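Local structure of NADH dehydrogenase (Methanothermobacter marburgensis, 4R81) at residues A[6-10]-A[75-79]. The protein binds flavin mononucleotide and probably uses it to oxidise NADH or NADPH and pass the electrons to quinones. Sequence-based numbering, arbitrary orientation.
Sequences VYILF and EHERI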
# COMPACT_ATOMS: atom_id res chain seq x y z
N VAL A 6 -12.17 -6.36 20.43
CA VAL A 6 -11.51 -5.79 19.26
C VAL A 6 -10.22 -6.53 18.93
O VAL A 6 -9.39 -6.73 19.82
CB VAL A 6 -11.14 -4.32 19.50
CG1 VAL A 6 -10.73 -3.66 18.19
CG2 VAL A 6 -12.30 -3.58 20.12
N TYR A 7 -10.05 -6.92 17.67
CA TYR A 7 -8.74 -7.39 17.23
C TYR A 7 -8.04 -6.21 16.56
O TYR A 7 -8.53 -5.65 15.57
CB TYR A 7 -8.83 -8.62 16.31
CG TYR A 7 -7.47 -9.14 15.85
CD1 TYR A 7 -6.43 -9.35 16.77
CD2 TYR A 7 -7.22 -9.42 14.51
CE1 TYR A 7 -5.19 -9.82 16.36
CE2 TYR A 7 -5.98 -9.88 14.09
CZ TYR A 7 -4.96 -10.08 15.02
OH TYR A 7 -3.72 -10.54 14.63
N ILE A 8 -6.90 -5.84 17.14
CA ILE A 8 -6.18 -4.63 16.75
C ILE A 8 -4.92 -4.99 16.00
O ILE A 8 -3.99 -5.60 16.56
CB ILE A 8 -5.78 -3.81 17.99
CG1 ILE A 8 -7.01 -3.47 18.86
CG2 ILE A 8 -5.06 -2.54 17.56
CD1 ILE A 8 -6.65 -2.88 20.21
N LEU A 9 -4.88 -4.62 14.72
CA LEU A 9 -3.69 -4.82 13.91
C LEU A 9 -2.80 -3.60 14.08
O LEU A 9 -3.21 -2.47 13.80
CB LEU A 9 -4.05 -4.99 12.43
CG LEU A 9 -4.69 -6.31 11.97
CD1 LEU A 9 -3.85 -7.49 12.45
CD2 LEU A 9 -6.15 -6.44 12.44
N PHE A 10 -1.58 -3.83 14.54
CA PHE A 10 -0.64 -2.76 14.80
C PHE A 10 0.58 -2.95 13.91
O PHE A 10 1.21 -4.02 13.92
CB PHE A 10 -0.24 -2.75 16.27
CG PHE A 10 0.79 -1.72 16.62
CD1 PHE A 10 0.43 -0.40 16.80
CD2 PHE A 10 2.12 -2.07 16.75
CE1 PHE A 10 1.38 0.56 17.12
CE2 PHE A 10 3.07 -1.11 17.06
CZ PHE A 10 2.70 0.20 17.25
N GLU A 75 -4.94 -15.77 11.92
CA GLU A 75 -5.52 -14.43 11.81
C GLU A 75 -7.04 -14.52 11.71
O GLU A 75 -7.76 -13.73 12.33
CB GLU A 75 -4.93 -13.67 10.62
CG GLU A 75 -3.45 -13.34 10.79
CD GLU A 75 -3.16 -12.56 12.05
OE1 GLU A 75 -3.64 -11.40 12.17
OE2 GLU A 75 -2.47 -13.10 12.95
N HIS A 76 -7.53 -15.49 10.95
CA HIS A 76 -8.97 -15.67 10.80
C HIS A 76 -9.63 -16.04 12.14
O HIS A 76 -10.74 -15.60 12.43
CB HIS A 76 -9.29 -16.69 9.71
CG HIS A 76 -8.93 -16.22 8.33
ND1 HIS A 76 -9.16 -16.97 7.20
CD2 HIS A 76 -8.36 -15.07 7.91
CE1 HIS A 76 -8.74 -16.31 6.14
NE2 HIS A 76 -8.25 -15.15 6.54
N GLU A 77 -8.94 -16.84 12.95
CA GLU A 77 -9.44 -17.17 14.28
C GLU A 77 -9.51 -15.93 15.17
O GLU A 77 -10.49 -15.72 15.89
CB GLU A 77 -8.56 -18.23 14.95
CG GLU A 77 -8.64 -19.60 14.30
CD GLU A 77 -8.03 -20.67 15.18
OE1 GLU A 77 -8.16 -20.57 16.42
OE2 GLU A 77 -7.41 -21.61 14.63
N ARG A 78 -8.46 -15.11 15.13
CA ARG A 78 -8.42 -13.87 15.90
C ARG A 78 -9.55 -12.93 15.51
O ARG A 78 -10.22 -12.35 16.38
CB ARG A 78 -7.06 -13.19 15.74
CG ARG A 78 -5.92 -13.98 16.36
CD ARG A 78 -4.56 -13.39 16.02
NE ARG A 78 -3.47 -14.16 16.60
CZ ARG A 78 -2.21 -13.74 16.68
NH1 ARG A 78 -1.88 -12.54 16.23
NH2 ARG A 78 -1.28 -14.51 17.23
N ILE A 79 -9.77 -12.77 14.21
CA ILE A 79 -10.88 -11.97 13.71
C ILE A 79 -12.22 -12.57 14.14
O ILE A 79 -13.17 -11.85 14.51
CB ILE A 79 -10.81 -11.83 12.17
CG1 ILE A 79 -9.50 -11.14 11.78
CG2 ILE A 79 -12.02 -11.07 11.63
CD1 ILE A 79 -9.19 -11.17 10.29
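The phenol of Tyr7 is gripped at its oxygen by two charged side chains of helix 70-80, Glu75 and Arg78. Tyr7 OH donates to Glu75 OE1 at 2.6 Å, meeting that oxygen on its syn side, 16° out of the carboxylate plane; the same OE1 lies at the ring's edge and also accepts from the indole NH of Trp103. From Arg78, NH1 gives the hydroxyl a nearly straight bond, 3.2 Å to Tyr7 OH, with the acceptor in the guanidinium plane. Arg78 NH1 and Glu75 OE2, 3.4 Å apart, attract through charge alone, while Arg78 NE forms a salt bridge with Glu74 OE2. Nearer its backbone, Arg78 turns to packing: CB sits over the centre of one ring face, a CH-pi contact 3.7 Å from the Tyr7 centroid. The Tyr7 ring extends from the strand toward the helix because CG lies anti to the backbone N (chi1 -179°), and at its flank CD2 meets Ile79 CG1 at 4.0 Å. A leucine at Tyr7 would probably leave Glu75 OE1 and Arg78 NH1 without their shared hydroxyl and Arg78 CB without its aromatic face. Leu9 CD1 touches Glu75 OE1. Strand 5-10, bonded between strands 36-41 and 84-90, thus receives helix 70-80 on one sheet face and helix 18-32 on the other, the alpha/beta/alpha sandwich of the flavodoxin-like fold.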